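Ice-binding protein (Flavobacteriaceae bacterium, PDB 5UYT) probably binds to ice crystals and limits their growth, as a multi-domain bacterial antifreeze protein with right-handed beta-helix domains. Local coordinates at residues A[34-39]-A[55-60]; A[66-71]-A[167-172]; A[277-282]-A[382-387]. All coordinates share one frame; numbering follows the deposited sequence.

Contact 1 of 3, residues A[34-39]-A[55-60]; sequences GTNNAA and GATSAA
The amide nitrogen of Asn36 comes up against two very different atoms of the helix: it donates to Thr57 OG1, with ND2 and OG1 only 2.6 Å apart, yet the 3.1 Å between ND2 and Ser58 N is no bond, because both nitrogens are donors. The true bond is fairly straight (157° at the hydrogen), and OG1 lies 8° out of the amide plane. Asn36 CG stands opposite the backbone N (chi1 -170°), which swings the amide across to the helix although the CB itself does not head there. OG1 is also hydrogen-bonded to Asn54 N, just ahead of helix 55-73, so a single hydroxyl links the start of the helix to the turn after strand 32-35. The methyl branch of Thr57 turns to the strand instead: CG2 lies 3.6 Å from Thr35 O. Thr35, whose CB points away from the helix, accepts through OG1 from Asn37 N in an ST turn and has a second hydrogen bond with Gly19 O. Phe15 packs on Thr57 from strand 12-16. The end of a beta-helix strand and the turn after it, meeting the first turn of a long flanking helix, fit the ice-binding protein fold, a right-handed beta-helix with an alpha-helix alongside.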
loop_
_atom_site.group_PDB
_atom_site.type_symbol
_atom_site.label_atom_id
_atom_site.label_comp_id
_atom_site.label_asym_id
_atom_site.label_seq_id
_atom_site.Cartn_x
_atom_site.Cartn_y
_atom_site.Cartn_z
ATOM N N GLY A 34 -14.496 3.774 6.379
ATOM C CA GLY A 34 -15.400 3.560 7.482
ATOM C C GLY A 34 -16.663 4.366 7.520
ATOM O O GLY A 34 -16.887 5.265 6.691
ATOM N N THR A 35 -17.485 4.021 8.502
ATOM C CA THR A 35 -18.718 4.733 8.773
ATOM C C THR A 35 -18.951 4.717 10.281
ATOM O O THR A 35 -18.658 3.733 10.964
ATOM C CB THR A 35 -19.906 4.113 7.995
ATOM O OG1 THR A 35 -21.143 4.425 8.655
ATOM C CG2 THR A 35 -19.741 2.569 7.870
ATOM N N ASN A 36 -19.485 5.809 10.808
ATOM C CA ASN A 36 -19.673 5.922 12.239
ATOM C C ASN A 36 -20.966 5.273 12.751
ATOM O O ASN A 36 -21.245 5.317 13.952
ATOM C CB ASN A 36 -19.579 7.398 12.662
ATOM C CG ASN A 36 -19.516 7.566 14.164
ATOM O OD1 ASN A 36 -20.234 8.381 14.754
ATOM N ND2 ASN A 36 -18.692 6.764 14.796
ATOM N N ASN A 37 -21.758 4.671 11.855
ATOM C CA ASN A 37 -22.994 4.009 12.269
ATOM C C ASN A 37 -23.367 2.700 11.560
ATOM O O ASN A 37 -24.495 2.222 11.716
ATOM C CB ASN A 37 -24.188 4.995 12.202
ATOM C CG ASN A 37 -24.708 5.199 10.785
ATOM O OD1 ASN A 37 -24.032 4.872 9.783
ATOM N ND2 ASN A 37 -25.931 5.743 10.689
ATOM N N ALA A 38 -22.446 2.142 10.782
ATOM C CA ALA A 38 -22.691 0.886 10.070
ATOM C C ALA A 38 -21.361 0.177 9.855
ATOM O O ALA A 38 -20.379 0.496 10.536
ATOM C CB ALA A 38 -23.411 1.143 8.745
ATOM N N ALA A 39 -21.321 -0.775 8.918
ATOM C CA ALA A 39 -20.098 -1.483 8.570
ATOM C C ALA A 39 -19.972 -1.498 7.062
ATOM O O ALA A 39 -20.961 -1.752 6.377
ATOM C CB ALA A 39 -20.124 -2.906 9.106
ATOM N N GLY A 55 -14.286 4.128 18.123
ATOM C CA GLY A 55 -13.648 5.372 18.563
ATOM C C GLY A 55 -12.990 6.148 17.427
ATOM O O GLY A 55 -13.026 7.378 17.415
ATOM N N ALA A 56 -12.389 5.445 16.467
ATOM C CA ALA A 56 -11.817 6.115 15.302
ATOM C C ALA A 56 -12.852 6.854 14.430
ATOM O O ALA A 56 -12.576 7.958 13.926
ATOM C CB ALA A 56 -11.041 5.126 14.452
ATOM N N THR A 57 -14.007 6.226 14.211
ATOM C CA THR A 57 -15.056 6.837 13.371
ATOM C C THR A 57 -15.772 7.963 14.109
ATOM O O THR A 57 -16.250 8.917 13.487
ATOM C CB THR A 57 -16.088 5.812 12.837
ATOM O OG1 THR A 57 -16.780 5.190 13.924
ATOM C CG2 THR A 57 -15.399 4.740 11.973
ATOM N N SER A 58 -15.836 7.851 15.434
ATOM C CA SER A 58 -16.471 8.880 16.262
ATOM C C SER A 58 -15.614 10.144 16.205
ATOM O O SER A 58 -16.140 11.252 16.031
ATOM C CB SER A 58 -16.624 8.383 17.703
ATOM O OG SER A 58 -17.292 9.349 18.494
ATOM N N ALA A 59 -14.299 9.966 16.357
ATOM C CA ALA A 59 -13.313 11.050 16.226
ATOM C C ALA A 59 -13.313 11.705 14.832
ATOM O O ALA A 59 -13.323 12.944 14.727
ATOM C CB ALA A 59 -11.920 10.554 16.595
ATOM N N ALA A 60 -13.334 10.880 13.784
ATOM C CA ALA A 60 -13.422 11.364 12.391
ATOM C C ALA A 60 -14.713 12.175 12.161
ATOM O O ALA A 60 -14.683 13.249 11.532
ATOM C CB ALA A 60 -13.317 10.203 11.400
#

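Contact 2 of 3, residues A[66-71]-A[167-172]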
loop_
_atom_site.group_PDB
_atom_site.type_symbol
_atom_site.label_atom_id
_atom_site.label_comp_id
_atom_site.label_asym_id
_atom_site.label_seq_id
_atom_site.Cartn_x
_atom_site.Cartn_y
_atom_site.Cartn_z
ATOM N N ILE A 66 -15.948 19.923 12.179
ATOM C CA ILE A 66 -15.067 21.087 12.354
ATOM C C ILE A 66 -14.476 21.571 11.010
ATOM O O ILE A 66 -14.500 22.788 10.731
ATOM C CB ILE A 66 -13.925 20.775 13.353
ATOM C CG1 ILE A 66 -14.479 20.642 14.779
ATOM C CG2 ILE A 66 -12.860 21.869 13.327
ATOM C CD1 ILE A 66 -13.521 19.930 15.713
ATOM N N ALA A 67 -13.944 20.625 10.215
ATOM C CA ALA A 67 -13.465 20.885 8.845
ATOM C C ALA A 67 -14.551 21.536 7.969
ATOM O O ALA A 67 -14.281 22.553 7.313
ATOM C CB ALA A 67 -12.937 19.606 8.182
ATOM N N TYR A 68 -15.751 20.945 7.955
ATOM C CA TYR A 68 -16.864 21.466 7.155
ATOM C C TYR A 68 -17.143 22.940 7.502
ATOM O O TYR A 68 -17.302 23.777 6.606
ATOM C CB TYR A 68 -18.165 20.642 7.322
ATOM C CG TYR A 68 -19.322 21.368 6.668
ATOM C CD1 TYR A 68 -19.513 21.290 5.292
ATOM C CD2 TYR A 68 -20.163 22.219 7.411
ATOM C CE1 TYR A 68 -20.517 21.994 4.664
ATOM C CE2 TYR A 68 -21.172 22.932 6.788
ATOM C CZ TYR A 68 -21.350 22.811 5.419
ATOM O OH TYR A 68 -22.350 23.524 4.789
ATOM N N ASN A 69 -17.202 23.237 8.799
ATOM C CA ASN A 69 -17.515 24.576 9.271
ATOM C C ASN A 69 -16.455 25.601 8.877
ATOM O O ASN A 69 -16.799 26.732 8.528
ATOM C CB ASN A 69 -17.773 24.585 10.776
ATOM C CG ASN A 69 -19.101 23.958 11.136
ATOM O OD1 ASN A 69 -20.032 23.958 10.339
ATOM N ND2 ASN A 69 -19.197 23.421 12.340
ATOM N N LEU A 70 -15.184 25.197 8.902
ATOM C CA LEU A 70 -14.102 26.058 8.424
ATOM C C LEU A 70 -14.214 26.284 6.917
ATOM O O LEU A 70 -14.016 27.404 6.431
ATOM C CB LEU A 70 -12.738 25.472 8.769
ATOM C CG LEU A 70 -12.316 25.401 10.240
ATOM C CD1 LEU A 70 -11.158 24.409 10.353
ATOM C CD2 LEU A 70 -11.948 26.781 10.767
ATOM N N LEU A 71 -14.540 25.220 6.177
ATOM C CA LEU A 71 -14.819 25.355 4.740
ATOM C C LEU A 71 -15.997 26.332 4.477
ATOM O O LEU A 71 -15.931 27.207 3.581
ATOM C CB LEU A 71 -15.074 23.984 4.097
ATOM C CG LEU A 71 -13.818 23.101 4.054
ATOM C CD1 LEU A 71 -14.114 21.717 3.489
ATOM C CD2 LEU A 71 -12.738 23.780 3.233
ATOM N N VAL A 167 -15.936 16.889 0.306
ATOM C CA VAL A 167 -16.753 16.889 1.513
ATOM C C VAL A 167 -18.208 17.125 1.114
ATOM O O VAL A 167 -18.592 18.247 0.759
ATOM C CB VAL A 167 -16.324 18.001 2.514
ATOM C CG1 VAL A 167 -17.232 18.021 3.747
ATOM C CG2 VAL A 167 -14.871 17.837 2.912
ATOM N N ALA A 168 -19.017 16.071 1.181
ATOM C CA ALA A 168 -20.432 16.193 0.850
ATOM C C ALA A 168 -21.190 16.424 2.139
ATOM O O ALA A 168 -21.120 15.605 3.052
ATOM C CB ALA A 168 -20.932 14.935 0.149
ATOM N N ASN A 169 -21.907 17.553 2.224
ATOM C CA ASN A 169 -22.668 17.874 3.407
ATOM C C ASN A 169 -24.099 17.387 3.274
ATOM O O ASN A 169 -24.843 17.862 2.397
ATOM C CB ASN A 169 -22.697 19.396 3.632
ATOM C CG ASN A 169 -23.210 19.772 5.003
ATOM O OD1 ASN A 169 -22.912 19.096 5.987
ATOM N ND2 ASN A 169 -23.995 20.862 5.080
ATOM N N ASN A 170 -24.483 16.468 4.158
ATOM C CA ASN A 170 -25.832 15.895 4.168
ATOM C C ASN A 170 -26.230 15.395 2.789
ATOM O O ASN A 170 -27.344 15.644 2.320
ATOM C CB ASN A 170 -26.856 16.887 4.722
ATOM C CG ASN A 170 -26.531 17.294 6.138
ATOM O OD1 ASN A 170 -26.559 18.464 6.461
ATOM N ND2 ASN A 170 -26.189 16.327 6.982
ATOM N N ALA A 171 -25.291 14.690 2.148
ATOM C CA ALA A 171 -25.525 14.063 0.843
ATOM C C ALA A 171 -24.650 12.837 0.636
ATOM O O ALA A 171 -23.658 12.649 1.345
ATOM C CB ALA A 171 -25.274 15.064 -0.284
ATOM N N ALA A 172 -25.028 12.010 -0.338
ATOM C CA ALA A 172 -24.257 10.804 -0.685
ATOM C C ALA A 172 -23.108 11.125 -1.646
ATOM O O ALA A 172 -23.050 12.220 -2.240
ATOM C CB ALA A 172 -25.183 9.736 -1.278
#
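Helix residue Tyr68 and strand residue Val167 mark the closest backbone approach, their CA atoms 7.3 Å apart, a spacing that side chains must bridge. Most of the bridging falls to the Tyr68 ring. The carboxamide of Asn169 lies over one of its faces, the two planes only 23° apart. Asn169 CG sits 3.4 Å above the ring plane and is displaced toward the rim. Tyr68 carries its CG opposite the backbone N (chi1 170°), which extends the ring toward the strand end. Val167 meets the same ring at its edge, CG1 4.3 Å from Tyr68 CD1, while its other branch, CG2, comes 4.0 Å from CD1 of Leu71, one helical turn further on. Although Tyr68 OH and Asn169 ND2 are 3.1 Å apart, the angle is too poor for a bond. Each instead bonds to Glu151, OH to OE2 and ND2 to OE1, and Asn169 OD1 pairs with Thr188 OG1. A phenylalanine in place of Tyr68 would probably keep the face for the amide but leave Glu151 OE2 without its hydroxyl partner. The chemistry is therefore divided: apolar branches of Val167 and Leu71 pack between helix and strand, and a carboxylate bridging the phenol and the amide is consistent with both groups being held in their stacked orientation.

Contact 3 of 3, residues A[277-282]-A[382-387]; sequences LDLNNA and SVIGNN
Ala282, whose methyl group meets Ile384, is set in place by a backbone bond of helix 270-288, Ala282 N donating to Asp278 O at 3.0 Å; the preceding Asn281 N reaches Leu277 O in the same way. These bonds belong to the helix alone, and no hydrogen bond passes between the segments 277-282 and 382-387. What joins them is aliphatic. Ile384 projects from strand 382-385 and divides its carbons between two helix residues: CG2 faces Leu279, while the end of the longer branch, CD1, lies 3.8 Å from Ala282 CB. Leu279 answers mainly with one methyl, CD1, which sits 3.9 Å from Ile384 CD1 as well and so occupies the fork between the two branches. The Leu279 and Ile384 side chains run past each other in opposite directions rather than meeting end on. The separation of Leu279 CD1 and Ile384 CG2, 3.3 Å, is shorter than usual for two carbons, and reading strain into this one pair would be doubtful. Leu279 gains its reach from an extended first torsion (chi1 180°), since its CB does not itself head for the strand. With the CA atoms of Leu279 and Ile384 7.7 Å apart, the gap between backbones is bridged by these methyls. Around them, Leu403 of strand 397-404 touches both Leu279 and Ile384, Tyr283 and Leu286 of the same helix also pack on Ile384, and Leu218 meets Ala282, so the contact joins helix 270-288 to adjoining parallel strands of the second beta-helix.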
loop_
_atom_site.group_PDB
_atom_site.type_symbol
_atom_site.label_atom_id
_atom_site.label_comp_id
_atom_site.label_asym_id
_atom_site.label_seq_id
_atom_site.Cartn_x
_atom_site.Cartn_y
_atom_site.Cartn_z
ATOM N N LEU A 277 20.760 -19.833 14.452
ATOM C CA LEU A 277 20.384 -19.105 15.686
ATOM C C LEU A 277 19.837 -17.723 15.329
ATOM O O LEU A 277 18.798 -17.280 15.834
ATOM C CB LEU A 277 21.589 -18.986 16.639
ATOM C CG LEU A 277 22.059 -20.310 17.259
ATOM C CD1 LEU A 277 23.322 -20.119 18.113
ATOM C CD2 LEU A 277 20.974 -20.942 18.151
ATOM N N ASP A 278 20.532 -17.056 14.425
ATOM C CA ASP A 278 20.169 -15.701 14.053
ATOM C C ASP A 278 18.861 -15.664 13.260
ATOM O O ASP A 278 18.073 -14.738 13.424
ATOM C CB ASP A 278 21.295 -15.045 13.278
ATOM C CG ASP A 278 22.459 -14.704 14.173
ATOM O OD1 ASP A 278 22.263 -14.707 15.401
ATOM O OD2 ASP A 278 23.551 -14.428 13.661
ATOM N N LEU A 279 18.629 -16.694 12.452
ATOM C CA LEU A 279 17.353 -16.820 11.730
ATOM C C LEU A 279 16.193 -16.980 12.719
ATOM O O LEU A 279 15.170 -16.311 12.573
ATOM C CB LEU A 279 17.372 -18.007 10.765
ATOM C CG LEU A 279 16.094 -18.253 9.955
ATOM C CD1 LEU A 279 15.829 -17.062 9.039
ATOM C CD2 LEU A 279 16.296 -19.497 9.089
ATOM N N ASN A 280 16.333 -17.855 13.720
ATOM C CA ASN A 280 15.278 -17.997 14.715
ATOM C C ASN A 280 15.013 -16.693 15.453
ATOM O O ASN A 280 13.850 -16.351 15.717
ATOM C CB ASN A 280 15.614 -19.086 15.754
ATOM C CG ASN A 280 15.602 -20.470 15.152
ATOM O OD1 ASN A 280 15.194 -20.650 14.004
ATOM N ND2 ASN A 280 16.083 -21.448 15.902
ATOM N N ASN A 281 16.079 -15.967 15.791
ATOM C CA ASN A 281 15.897 -14.691 16.504
ATOM C C ASN A 281 15.103 -13.690 15.644
ATOM O O ASN A 281 14.179 -13.029 16.154
ATOM C CB ASN A 281 17.218 -14.057 16.920
ATOM C CG ASN A 281 17.983 -14.863 17.968
ATOM O OD1 ASN A 281 17.408 -15.575 18.790
ATOM N ND2 ASN A 281 19.312 -14.713 17.950
ATOM N N ALA A 282 15.451 -13.598 14.360
ATOM C CA ALA A 282 14.772 -12.686 13.438
ATOM C C ALA A 282 13.291 -13.082 13.260
ATOM O O ALA A 282 12.405 -12.211 13.246
ATOM C CB ALA A 282 15.488 -12.644 12.086
ATOM N N SER A 382 13.452 -10.018 2.313
ATOM C CA SER A 382 13.955 -11.202 3.016
ATOM C C SER A 382 12.760 -12.024 3.518
ATOM O O SER A 382 11.970 -11.543 4.339
ATOM C CB SER A 382 14.822 -10.756 4.200
ATOM O OG SER A 382 15.997 -10.137 3.728
ATOM N N VAL A 383 12.633 -13.251 3.006
ATOM C CA VAL A 383 11.515 -14.111 3.374
ATOM C C VAL A 383 12.059 -15.042 4.439
ATOM O O VAL A 383 13.100 -15.692 4.257
ATOM C CB VAL A 383 11.036 -15.012 2.213
ATOM C CG1 VAL A 383 9.868 -15.882 2.700
ATOM C CG2 VAL A 383 10.641 -14.194 1.017
ATOM N N ILE A 384 11.353 -15.097 5.563
ATOM C CA ILE A 384 11.707 -16.050 6.602
ATOM C C ILE A 384 10.512 -16.918 6.863
ATOM O O ILE A 384 9.549 -16.487 7.514
ATOM C CB ILE A 384 12.100 -15.368 7.898
ATOM C CG1 ILE A 384 13.170 -14.307 7.638
ATOM C CG2 ILE A 384 12.585 -16.432 8.892
ATOM C CD1 ILE A 384 13.737 -13.724 8.909
ATOM N N GLY A 385 10.597 -18.134 6.338
ATOM C CA GLY A 385 9.561 -19.132 6.473
ATOM C C GLY A 385 9.809 -19.937 7.732
ATOM O O GLY A 385 10.890 -19.868 8.346
ATOM N N ASN A 386 8.787 -20.698 8.116
ATOM C CA ASN A 386 8.793 -21.437 9.374
ATOM C C ASN A 386 8.033 -22.735 9.187
ATOM O O ASN A 386 6.850 -22.706 8.804
ATOM C CB ASN A 386 8.101 -20.615 10.467
ATOM C CG ASN A 386 8.101 -21.305 11.823
ATOM O OD1 ASN A 386 7.038 -21.460 12.447
ATOM N ND2 ASN A 386 9.280 -21.675 12.315
ATOM N N ASN A 387 8.693 -23.851 9.469
ATOM C CA ASN A 387 8.103 -25.178 9.379
ATOM C C ASN A 387 7.337 -25.428 8.084
ATOM O O ASN A 387 6.114 -25.548 8.081
ATOM C CB ASN A 387 7.235 -25.442 10.616
ATOM C CG ASN A 387 8.048 -25.404 11.886
ATOM O OD1 ASN A 387 9.235 -25.740 11.877
ATOM N ND2 ASN A 387 7.439 -24.964 12.972
#

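From the N terminus the contacts follow in series, with no nesting or crossing. Contact 1 closes a short loop of 15 intervening residues, bringing the start of helix 55-73 back to the end of strand 32-35. Contact 2 begins later on that helix and closes a much longer loop, 95 residues rich in strand, at strand 165-168. Both use helix 55-73, with centres about 16 Å apart, so the helix is joined to the first beta-helix at two separate places along its length. Contact 3 repeats the helix-to-strand plan in the second ice-binding-like range, joining 277-282 to 382-387 across 99 residues; its centre lies about 49 Å from that of contact 2.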